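Local coordinates for protein 3-chlorocatechol 1,2-dioxygenase (Rhodococcus opacus, PDB 2BOY) that probably cleaves the aromatic ring of chlorinated catechols between the two hydroxyl-bearing carbons, using a bound ferric iron, at residues M124-A129 and A190-I195; A165-P170 and A186-H191; L204-Y209 and P226-S231. All coordinates share one frame; numbering follows the deposited sequence. Where two conformers were deposited one is given.

Contact 1: residues M124-A129 and A190-I195. With FE (Fe (III) ion), chain I; BHO (benzhydroxamic acid), chain J.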
loop_
_atom_site.group_PDB
_atom_site.type_symbol
_atom_site.label_atom_id
_atom_site.label_comp_id
_atom_site.label_asym_id
_atom_site.label_seq_id
_atom_site.Cartn_x
_atom_site.Cartn_y
_atom_site.Cartn_z
ATOM N N MET A 124 11.256 -0.959 -28.452
ATOM C CA MET A 124 10.312 0.184 -28.390
ATOM C C MET A 124 8.898 -0.330 -28.260
ATOM O O MET A 124 8.579 -1.342 -28.859
ATOM C CB MET A 124 10.461 1.049 -29.635
ATOM C CG MET A 124 9.902 2.488 -29.515
ATOM S SD MET A 124 8.069 2.659 -29.744
ATOM C CE MET A 124 7.942 3.125 -31.482
ATOM N N TRP A 125 8.104 0.281 -27.378
ATOM C CA TRP A 125 6.687 -0.067 -27.290
ATOM C C TRP A 125 5.890 1.194 -27.116
ATOM O O TRP A 125 6.382 2.190 -26.574
ATOM C CB TRP A 125 6.383 -1.117 -26.180
ATOM C CG TRP A 125 6.615 -0.703 -24.740
ATOM C CD1 TRP A 125 5.657 -0.488 -23.797
ATOM C CD2 TRP A 125 7.888 -0.560 -24.055
ATOM N NE1 TRP A 125 6.231 -0.199 -22.579
ATOM C CE2 TRP A 125 7.598 -0.199 -22.707
ATOM C CE3 TRP A 125 9.238 -0.661 -24.459
ATOM C CZ2 TRP A 125 8.606 0.070 -21.742
ATOM C CZ3 TRP A 125 10.251 -0.396 -23.510
ATOM C CH2 TRP A 125 9.924 -0.021 -22.165
ATOM N N GLN A 126 4.641 1.150 -27.565
ATOM C CA GLN A 126 3.800 2.324 -27.539
ATOM C C GLN A 126 2.375 1.814 -27.617
ATOM O O GLN A 126 2.139 0.669 -28.013
ATOM C CB GLN A 126 4.092 3.240 -28.753
ATOM C CG GLN A 126 3.686 2.579 -30.126
ATOM C CD GLN A 126 3.769 3.542 -31.274
ATOM O OE1 GLN A 126 4.806 3.666 -31.919
ATOM N NE2 GLN A 126 2.650 4.216 -31.561
ATOM N N ALA A 127 1.451 2.706 -27.294
ATOM C CA ALA A 127 0.030 2.462 -27.450
ATOM C C ALA A 127 -0.382 2.742 -28.885
ATOM O O ALA A 127 0.327 3.406 -29.626
ATOM C CB ALA A 127 -0.752 3.373 -26.493
ATOM N N ASP A 128 -1.568 2.249 -29.267
ATOM C CA ASP A 128 -2.066 2.504 -30.597
ATOM C C ASP A 128 -2.804 3.845 -30.625
ATOM O O ASP A 128 -2.787 4.596 -29.645
ATOM C CB ASP A 128 -2.961 1.319 -31.088
ATOM C CG ASP A 128 -4.321 1.266 -30.395
ATOM O OD1 ASP A 128 -4.653 2.108 -29.525
ATOM O OD2 ASP A 128 -5.132 0.363 -30.655
ATOM N N ALA A 129 -3.434 4.164 -31.769
ATOM C CA ALA A 129 -4.110 5.449 -31.925
ATOM C C ALA A 129 -5.369 5.583 -31.058
ATOM O O ALA A 129 -5.928 6.693 -30.945
ATOM C CB ALA A 129 -4.458 5.739 -33.457
ATOM N N ALA A 190 0.834 11.457 -24.890
ATOM C CA ALA A 190 1.274 10.407 -25.850
ATOM C C ALA A 190 2.763 10.221 -25.771
ATOM O O ALA A 190 3.456 11.204 -25.621
ATOM C CB ALA A 190 0.897 10.832 -27.264
ATOM N N HIS A 191 3.254 8.983 -25.898
ATOM C CA HIS A 191 4.702 8.723 -25.735
ATOM C C HIS A 191 5.155 7.415 -26.408
ATOM O O HIS A 191 4.355 6.490 -26.610
ATOM C CB HIS A 191 5.061 8.671 -24.226
ATOM C CG HIS A 191 4.256 7.665 -23.472
ATOM N ND1 HIS A 191 3.014 7.938 -22.950
ATOM C CD2 HIS A 191 4.486 6.353 -23.240
ATOM C CE1 HIS A 191 2.519 6.835 -22.406
ATOM N NE2 HIS A 191 3.408 5.860 -22.551
ATOM N N LEU A 192 6.454 7.347 -26.716
ATOM C CA LEU A 192 7.113 6.165 -27.206
ATOM C C LEU A 192 8.046 5.745 -26.080
ATOM O O LEU A 192 8.778 6.614 -25.568
ATOM C CB LEU A 192 7.955 6.498 -28.436
ATOM C CG LEU A 192 7.191 7.201 -29.567
ATOM C CD1 LEU A 192 8.156 7.429 -30.728
ATOM C CD2 LEU A 192 6.047 6.231 -29.983
ATOM N N HIS A 193 8.002 4.457 -25.712
ATOM C CA HIS A 193 8.883 3.859 -24.640
ATOM C C HIS A 193 10.118 3.251 -25.292
ATOM O O HIS A 193 9.988 2.626 -26.337
ATOM C CB HIS A 193 8.178 2.691 -23.973
ATOM C CG HIS A 193 7.088 3.080 -23.011
ATOM N ND1 HIS A 193 7.362 3.418 -21.706
ATOM C CD2 HIS A 193 5.732 3.131 -23.140
ATOM C CE1 HIS A 193 6.230 3.703 -21.079
ATOM N NE2 HIS A 193 5.228 3.551 -21.934
ATOM N N TRP A 194 11.302 3.303 -24.644
ATOM C CA TRP A 194 12.501 2.735 -25.241
ATOM C C TRP A 194 13.356 2.113 -24.141
ATOM O O TRP A 194 13.483 2.698 -23.066
ATOM C CB TRP A 194 13.363 3.827 -25.868
ATOM C CG TRP A 194 12.676 4.652 -26.911
ATOM C CD1 TRP A 194 11.870 5.735 -26.701
ATOM C CD2 TRP A 194 12.748 4.469 -28.329
ATOM N NE1 TRP A 194 11.415 6.210 -27.910
ATOM C CE2 TRP A 194 11.954 5.466 -28.921
ATOM C CE3 TRP A 194 13.399 3.542 -29.168
ATOM C CZ2 TRP A 194 11.812 5.585 -30.301
ATOM C CZ3 TRP A 194 13.245 3.661 -30.553
ATOM C CH2 TRP A 194 12.462 4.669 -31.094
ATOM N N ILE A 195 13.865 0.918 -24.411
ATOM C CA ILE A 195 14.982 0.346 -23.618
ATOM C C ILE A 195 16.094 0.134 -24.614
ATOM O O ILE A 195 15.897 -0.543 -25.633
ATOM C CB ILE A 195 14.572 -0.955 -22.896
ATOM C CG1 ILE A 195 13.589 -0.632 -21.750
ATOM C CG2 ILE A 195 15.843 -1.703 -22.297
ATOM C CD1 ILE A 195 12.873 -1.880 -21.176
HETATM FE FE FE I . 3.112 4.024 -21.708
HETATM C C1 BHO J . 2.613 3.984 -17.856
HETATM C C2 BHO J . 3.344 4.543 -16.701
HETATM C C3 BHO J . 2.733 4.515 -15.446
HETATM C C4 BHO J . 1.440 3.980 -15.324
HETATM C C5 BHO J . 0.763 3.469 -16.418
HETATM C C6 BHO J . 1.334 3.477 -17.692
HETATM C C BHO J . 3.273 4.013 -19.199
HETATM O O1 BHO J . 4.063 4.879 -19.386
HETATM N N BHO J . 3.025 3.203 -20.208
HETATM O O2 BHO J . 2.969 1.966 -20.119
HETATM O O HOH W 1 2.336 4.898 -25.580
#
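The carbonyl oxygen of H193 is gripped twice from the facing strand: W125 N donates a hydrogen bond to it over 3.2 Å, and M124 CA brings up its hydrogen as a weaker C-H...O contact. The return bond, from H193 N to W125 O, is shorter at 2.9 Å. W125 and H193 thus form a hydrogen-bonded antiparallel pair, with M124 and W194 as the adjoining non-hydrogen-bonded one.

The indole and imidazole share one face of the sheet and illustrate how strand pairing can position a metal ligand. With CG of W125 set between its backbone N and carbonyl carbon (chi1 66°), the indole lies back across H193, and its five-membered ring makes an offset stack with the imidazole, centroids 4.1 Å apart and planes at 6°. Farther out, CH2 of W125 meets I195 CD1 at 3.6 Å. The stacked H193 presents NE2 to the iron(III) at 2.2 Å, and H191 NE2 binds it at 2.0 Å; Y133 is the third protein ligand, and the benzhydroxamic acid nitrogen is modelled too close to the metal to be taken literally. With an alanine in place of W125, one face of the H193 imidazole would probably lose its cover, leaving this iron ligand less firmly fixed in its rotation.

On the opposite face a chi1 of -161° turns M124 CG away from the backbone N and sets it over the centre of the W194 six-membered ring, 3.4 Å from the centroid, while SD lies higher over the same face in a looser Met-aromatic contact. Where the strands part, a water bridges A127 N and H191 O. Around this buried contact, strand 146-150 pairs with 121-125, strand 204-210 flanks 187-197, and L159 of strand 156-162 packs on M124 and W194.

Contact 2: residues A165-P170 and A186-H191. With FE (Fe (III) ion), chain I; BHO (benzhydroxamic acid), chain J.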
loop_
_atom_site.group_PDB
_atom_site.type_symbol
_atom_site.label_atom_id
_atom_site.label_comp_id
_atom_site.label_asym_id
_atom_site.label_seq_id
_atom_site.Cartn_x
_atom_site.Cartn_y
_atom_site.Cartn_z
ATOM N N ALA A 165 -1.844 7.709 -29.277
ATOM C CA ALA A 165 -2.744 8.559 -28.502
ATOM C C ALA A 165 -2.286 8.641 -27.047
ATOM O O ALA A 165 -1.676 7.711 -26.544
ATOM C CB ALA A 165 -4.178 7.984 -28.540
ATOM N N PRO A 166 -2.653 9.718 -26.363
ATOM C CA PRO A 166 -2.595 9.738 -24.906
ATOM C C PRO A 166 -3.462 8.614 -24.339
ATOM O O PRO A 166 -4.371 8.141 -25.010
ATOM C CB PRO A 166 -3.241 11.076 -24.533
ATOM C CG PRO A 166 -3.226 11.908 -25.749
ATOM C CD PRO A 166 -3.149 10.991 -26.935
ATOM N N TYR A 167 -3.148 8.228 -23.093
ATOM C CA TYR A 167 -3.627 7.031 -22.374
ATOM C C TYR A 167 -4.346 7.514 -21.084
ATOM O O TYR A 167 -3.785 8.374 -20.404
ATOM C CB TYR A 167 -2.369 6.183 -21.986
ATOM C CG TYR A 167 -2.646 4.886 -21.221
ATOM C CD1 TYR A 167 -2.453 4.792 -19.829
ATOM C CD2 TYR A 167 -3.084 3.748 -21.893
ATOM C CE1 TYR A 167 -2.733 3.589 -19.134
ATOM C CE2 TYR A 167 -3.349 2.554 -21.212
ATOM C CZ TYR A 167 -3.193 2.488 -19.838
ATOM O OH TYR A 167 -3.476 1.298 -19.188
ATOM N N GLU A 168 -5.555 6.999 -20.755
ATOM C CA GLU A 168 -6.091 7.128 -19.416
ATOM C C GLU A 168 -5.838 5.830 -18.628
ATOM O O GLU A 168 -6.075 4.733 -19.131
ATOM C CB GLU A 168 -7.613 7.398 -19.490
ATOM C CG GLU A 168 -8.031 8.764 -18.977
ATOM C CD GLU A 168 -9.533 8.915 -18.769
ATOM O OE1 GLU A 168 -10.290 8.684 -19.738
ATOM O OE2 GLU A 168 -9.940 9.294 -17.637
ATOM N N ILE A 169 -5.351 5.941 -17.396
ATOM C CA ILE A 169 -5.391 4.797 -16.478
ATOM C C ILE A 169 -6.872 4.378 -16.350
ATOM O O ILE A 169 -7.699 5.208 -16.018
ATOM C CB ILE A 169 -4.823 5.204 -15.081
ATOM C CG1 ILE A 169 -3.434 5.871 -15.200
ATOM C CG2 ILE A 169 -4.827 4.003 -14.083
ATOM C CD1 ILE A 169 -2.439 5.171 -16.113
ATOM N N PRO A 170 -7.216 3.109 -16.590
ATOM C CA PRO A 170 -8.649 2.708 -16.665
ATOM C C PRO A 170 -9.404 2.832 -15.351
ATOM O O PRO A 170 -8.892 2.364 -14.329
ATOM C CB PRO A 170 -8.579 1.248 -17.142
ATOM C CG PRO A 170 -7.186 1.172 -17.735
ATOM C CD PRO A 170 -6.312 1.972 -16.813
ATOM N N ALA A 186 -6.607 11.250 -15.023
ATOM C CA ALA A 186 -5.945 9.961 -15.116
ATOM C C ALA A 186 -5.099 9.810 -16.380
ATOM O O ALA A 186 -4.835 8.690 -16.798
ATOM C CB ALA A 186 -7.008 8.865 -15.057
ATOM N N TRP A 187 -4.678 10.918 -16.998
ATOM C CA TRP A 187 -4.076 10.856 -18.344
ATOM C C TRP A 187 -2.552 10.911 -18.329
ATOM O O TRP A 187 -1.981 11.717 -17.612
ATOM C CB TRP A 187 -4.504 12.061 -19.162
ATOM C CG TRP A 187 -5.943 12.003 -19.554
ATOM C CD1 TRP A 187 -7.030 12.541 -18.864
ATOM C CD2 TRP A 187 -6.477 11.367 -20.712
ATOM N NE1 TRP A 187 -8.194 12.288 -19.557
ATOM C CE2 TRP A 187 -7.890 11.575 -20.696
ATOM C CE3 TRP A 187 -5.910 10.643 -21.784
ATOM C CZ2 TRP A 187 -8.727 11.070 -21.696
ATOM C CZ3 TRP A 187 -6.745 10.161 -22.783
ATOM C CH2 TRP A 187 -8.141 10.363 -22.724
ATOM N N ARG A 188 -1.945 10.108 -19.195
ATOM C CA ARG A 188 -0.556 10.309 -19.635
ATOM C C ARG A 188 -0.590 10.955 -21.046
ATOM O O ARG A 188 -1.389 10.532 -21.893
ATOM C CB ARG A 188 0.146 8.945 -19.760
ATOM C CG ARG A 188 0.185 8.143 -18.459
ATOM C CD ARG A 188 1.544 7.424 -18.258
ATOM N NE ARG A 188 2.591 8.445 -18.269
ATOM C CZ ARG A 188 3.762 8.346 -18.878
ATOM N NH1 ARG A 188 4.091 7.240 -19.554
ATOM N NH2 ARG A 188 4.572 9.398 -18.847
ATOM N N PRO A 189 0.317 11.895 -21.323
ATOM C CA PRO A 189 0.445 12.450 -22.680
ATOM C C PRO A 189 0.971 11.319 -23.573
ATOM O O PRO A 189 1.494 10.314 -23.030
ATOM C CB PRO A 189 1.504 13.541 -22.526
ATOM C CG PRO A 189 2.379 13.036 -21.409
ATOM C CD PRO A 189 1.359 12.427 -20.404
ATOM N N ALA A 190 0.834 11.457 -24.890
ATOM C CA ALA A 190 1.274 10.407 -25.850
ATOM C C ALA A 190 2.763 10.221 -25.771
ATOM O O ALA A 190 3.456 11.204 -25.621
ATOM C CB ALA A 190 0.897 10.832 -27.264
ATOM N N HIS A 191 3.254 8.983 -25.898
ATOM C CA HIS A 191 4.702 8.723 -25.735
ATOM C C HIS A 191 5.155 7.415 -26.408
ATOM O O HIS A 191 4.355 6.490 -26.610
ATOM C CB HIS A 191 5.061 8.671 -24.226
ATOM C CG HIS A 191 4.256 7.665 -23.472
ATOM N ND1 HIS A 191 3.014 7.938 -22.950
ATOM C CD2 HIS A 191 4.486 6.353 -23.240
ATOM C CE1 HIS A 191 2.519 6.835 -22.406
ATOM N NE2 HIS A 191 3.408 5.860 -22.551
HETATM FE FE FE I . 3.112 4.024 -21.708
HETATM C C1 BHO J . 2.613 3.984 -17.856
HETATM C C2 BHO J . 3.344 4.543 -16.701
HETATM C C3 BHO J . 2.733 4.515 -15.446
HETATM C C4 BHO J . 1.440 3.980 -15.324
HETATM C C5 BHO J . 0.763 3.469 -16.418
HETATM C C6 BHO J . 1.334 3.477 -17.692
HETATM C C BHO J . 3.273 4.013 -19.199
HETATM O O1 BHO J . 4.063 4.879 -19.386
HETATM N N BHO J . 3.025 3.203 -20.208
HETATM O O2 BHO J . 2.969 1.966 -20.119
HETATM O O HOH W 2 0.881 7.108 -25.675
HETATM O O HOH W 3 -9.333 11.252 -15.847
#
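P166 CB rests against W187 CE3 at 3.9 Å, and its ring CD approaches A190 CB, while at the far end of the pairing the CB atoms of I169 and A186 face each other. The larger overlap is between E168 and W187: the glutamate chain crosses the indole with CG over the five-membered ring, 3.4 Å from its centroid, in a CH-pi contact.

Beneath these side chains runs a short antiparallel pairing, an outlying part of the intradiol dioxygenase sheet whose two strands are joined through helix 174-181. Y167 and R188 exchange backbone hydrogen bonds, and I169 N adds a third to A186 O at 2.9 Å.

The face of Y167 and R188 looks into the ligand pocket. R188 CD lies 3.6 Å from benzhydroxamic acid C1, and I169 CD1 reaches C5 of the ligand ring. A chain bent at chi2 and chi3 turns the guanidinium toward D219, its salt-bridge partner, and toward Q207 and Y209. H191 ND1 donates to P189 O at 2.8 Å, the acceptor in the imidazole plane, which fixes the turn of this iron ligand. On the solvent side the E168 carboxylate lies nearly parallel to the W187 ring, planes 15° apart, and a water links E168 OE2 to A186 N.

Contact 3: residues L204-Y209 and P226-S231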
loop_
_atom_site.group_PDB
_atom_site.type_symbol
_atom_site.label_atom_id
_atom_site.label_comp_id
_atom_site.label_asym_id
_atom_site.label_seq_id
_atom_site.Cartn_x
_atom_site.Cartn_y
_atom_site.Cartn_z
ATOM N N LEU A 204 19.804 2.436 -21.274
ATOM C CA LEU A 204 19.034 3.617 -21.038
ATOM C C LEU A 204 17.567 3.215 -21.185
ATOM O O LEU A 204 17.201 2.638 -22.187
ATOM C CB LEU A 204 19.384 4.698 -22.079
ATOM C CG LEU A 204 18.442 5.903 -22.211
ATOM C CD1 LEU A 204 18.321 6.647 -20.887
ATOM C CD2 LEU A 204 18.907 6.840 -23.349
ATOM N N THR A 205 16.769 3.487 -20.173
ATOM C CA THR A 205 15.299 3.447 -20.284
ATOM C C THR A 205 14.732 4.829 -20.343
ATOM O O THR A 205 14.980 5.652 -19.459
ATOM C CB THR A 205 14.738 2.697 -19.082
ATOM O OG1 THR A 205 15.171 1.328 -19.164
ATOM C CG2 THR A 205 13.138 2.616 -19.166
ATOM N N THR A 206 13.878 5.097 -21.340
ATOM C CA THR A 206 13.380 6.448 -21.455
ATOM C C THR A 206 12.047 6.468 -22.229
ATOM O O THR A 206 11.547 5.421 -22.644
ATOM C CB THR A 206 14.487 7.363 -22.097
ATOM O OG1 THR A 206 14.145 8.751 -21.956
ATOM C CG2 THR A 206 14.687 7.126 -23.616
ATOM N N GLN A 207 11.494 7.658 -22.378
ATOM C CA GLN A 207 10.211 7.850 -23.085
ATOM C C GLN A 207 10.353 9.116 -23.876
ATOM O O GLN A 207 11.006 10.054 -23.415
ATOM C CB GLN A 207 9.105 8.110 -22.079
ATOM C CG GLN A 207 8.755 6.886 -21.250
ATOM C CD GLN A 207 7.447 7.018 -20.521
ATOM O OE1 GLN A 207 6.497 7.639 -21.018
ATOM N NE2 GLN A 207 7.381 6.412 -19.350
ATOM N N LEU A 208 9.684 9.201 -25.025
ATOM C CA LEU A 208 9.706 10.477 -25.759
ATOM C C LEU A 208 8.260 10.912 -25.975
ATOM O O LEU A 208 7.436 10.083 -26.278
ATOM C CB LEU A 208 10.431 10.307 -27.108
ATOM C CG LEU A 208 11.915 9.910 -26.932
ATOM C CD1 LEU A 208 12.571 9.516 -28.252
ATOM C CD2 LEU A 208 12.706 11.039 -26.240
ATOM N N TYR A 209 7.991 12.190 -25.781
ATOM C CA TYR A 209 6.653 12.783 -25.810
ATOM C C TYR A 209 6.583 13.748 -26.989
ATOM O O TYR A 209 7.584 13.989 -27.639
ATOM C CB TYR A 209 6.441 13.566 -24.529
ATOM C CG TYR A 209 6.643 12.738 -23.277
ATOM C CD1 TYR A 209 7.868 12.726 -22.621
ATOM C CD2 TYR A 209 5.589 11.975 -22.753
ATOM C CE1 TYR A 209 8.058 11.951 -21.485
ATOM C CE2 TYR A 209 5.771 11.191 -21.613
ATOM C CZ TYR A 209 7.005 11.194 -20.990
ATOM O OH TYR A 209 7.192 10.446 -19.850
ATOM N N PRO A 226 11.841 17.788 -19.818
ATOM C CA PRO A 226 11.901 18.687 -20.959
ATOM C C PRO A 226 12.814 18.167 -22.058
ATOM O O PRO A 226 12.568 18.520 -23.197
ATOM C CB PRO A 226 12.436 20.005 -20.369
ATOM C CG PRO A 226 13.089 19.647 -19.049
ATOM C CD PRO A 226 12.390 18.381 -18.568
ATOM N N GLU A 227 13.856 17.406 -21.732
ATOM C CA GLU A 227 14.758 16.856 -22.756
ATOM C C GLU A 227 14.082 15.826 -23.638
ATOM O O GLU A 227 14.618 15.500 -24.690
ATOM C CB GLU A 227 16.000 16.194 -22.131
ATOM C CG GLU A 227 16.815 17.115 -21.225
ATOM C CD GLU A 227 16.283 17.236 -19.788
ATOM O OE1 GLU A 227 16.891 18.017 -18.984
ATOM O OE2 GLU A 227 15.254 16.596 -19.445
ATOM N N LEU A 228 12.891 15.368 -23.229
ATOM C CA LEU A 228 12.202 14.233 -23.894
ATOM C C LEU A 228 10.998 14.661 -24.771
ATOM O O LEU A 228 10.241 13.828 -25.269
ATOM C CB LEU A 228 11.714 13.252 -22.815
ATOM C CG LEU A 228 12.836 12.748 -21.861
ATOM C CD1 LEU A 228 12.245 11.889 -20.754
ATOM C CD2 LEU A 228 13.932 11.999 -22.674
ATOM N N LEU A 229 10.845 15.956 -24.964
ATOM C CA LEU A 229 9.799 16.466 -25.831
ATOM C C LEU A 229 10.259 16.587 -27.298
ATOM O O LEU A 229 11.262 17.253 -27.601
ATOM C CB LEU A 229 9.258 17.788 -25.280
ATOM C CG LEU A 229 8.552 17.671 -23.898
ATOM C CD1 LEU A 229 8.572 19.036 -23.214
ATOM C CD2 LEU A 229 7.126 17.204 -24.125
ATOM N N LEU A 230 9.538 15.912 -28.190
ATOM C CA LEU A 230 9.897 15.890 -29.602
ATOM C C LEU A 230 9.126 16.955 -30.351
ATOM O O LEU A 230 7.992 17.264 -29.976
ATOM C CB LEU A 230 9.500 14.558 -30.227
ATOM C CG LEU A 230 10.137 13.278 -29.673
ATOM C CD1 LEU A 230 9.473 12.056 -30.317
ATOM C CD2 LEU A 230 11.650 13.248 -29.887
ATOM N N SER A 231 9.746 17.493 -31.396
ATOM C CA SER A 231 9.054 18.350 -32.365
ATOM C C SER A 231 8.726 17.539 -33.606
ATOM O O SER A 231 9.535 16.746 -34.074
ATOM C CB SER A 231 9.929 19.544 -32.739
ATOM O OG SER A 231 11.130 19.114 -33.345
#
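L228 meets T206, Q207, L208 and Y209, closing a 3-10 turn just where its chain joins strand 204-210 in parallel, one of two parallel pairings in the mixed sheet of this catalytic domain. With CG anti to the carbonyl carbon (chi1 -55°), the leucine reaches back along the neighbouring strand, and CD2 comes to 3.3 Å from T206 OG1, a hydroxyl bonded elsewhere to Q71. Its CB lies 3.3 Å from Q207 O, a buried carbonyl oxygen that finds no hydrogen-bond partner. The same CB packs against Y209 CD1, on a ring whose hydroxyl is held by R188. L228 O then accepts a nearly linear bond from Y209 N, 2.8 Å long with an angle of 176° at the hydrogen.

L229 is the residue bridged with Y209 and lies on the same face; its CD2 touches Y209 CB at 3.7 Å. At L230 the backbone answers in the other direction, N donating to Y209 O from 34° outside the carbonyl plane. L230's side chain turns to the opposite side, into a cluster with L208, Y247 and F105, and crosses L208 at about a right angle, so that CD1 sits 3.8 Å from L208 CB.

All three contacts belong to one mixed sheet. Contacts 1 and 2 share strand 187-197, A190 and H191, and both border the iron and benzhydroxamic acid; contact 3 adds the next strand, 204-210, through L192 O to L208 N and W194 N to T206 O. Contacts 1 and 3 are buried, whereas contact 2 runs from the pocket out to solvent. Their chemistry follows: stacked aromatics and metal ligation in contact 1, ligand-facing and water-linked polar groups in contact 2, and mainly leucine packing in contact 3. Contacts 2 and 3 meet at R188, whose NH1 and NH2 probably bond Q207 OE1 and Y209 OH.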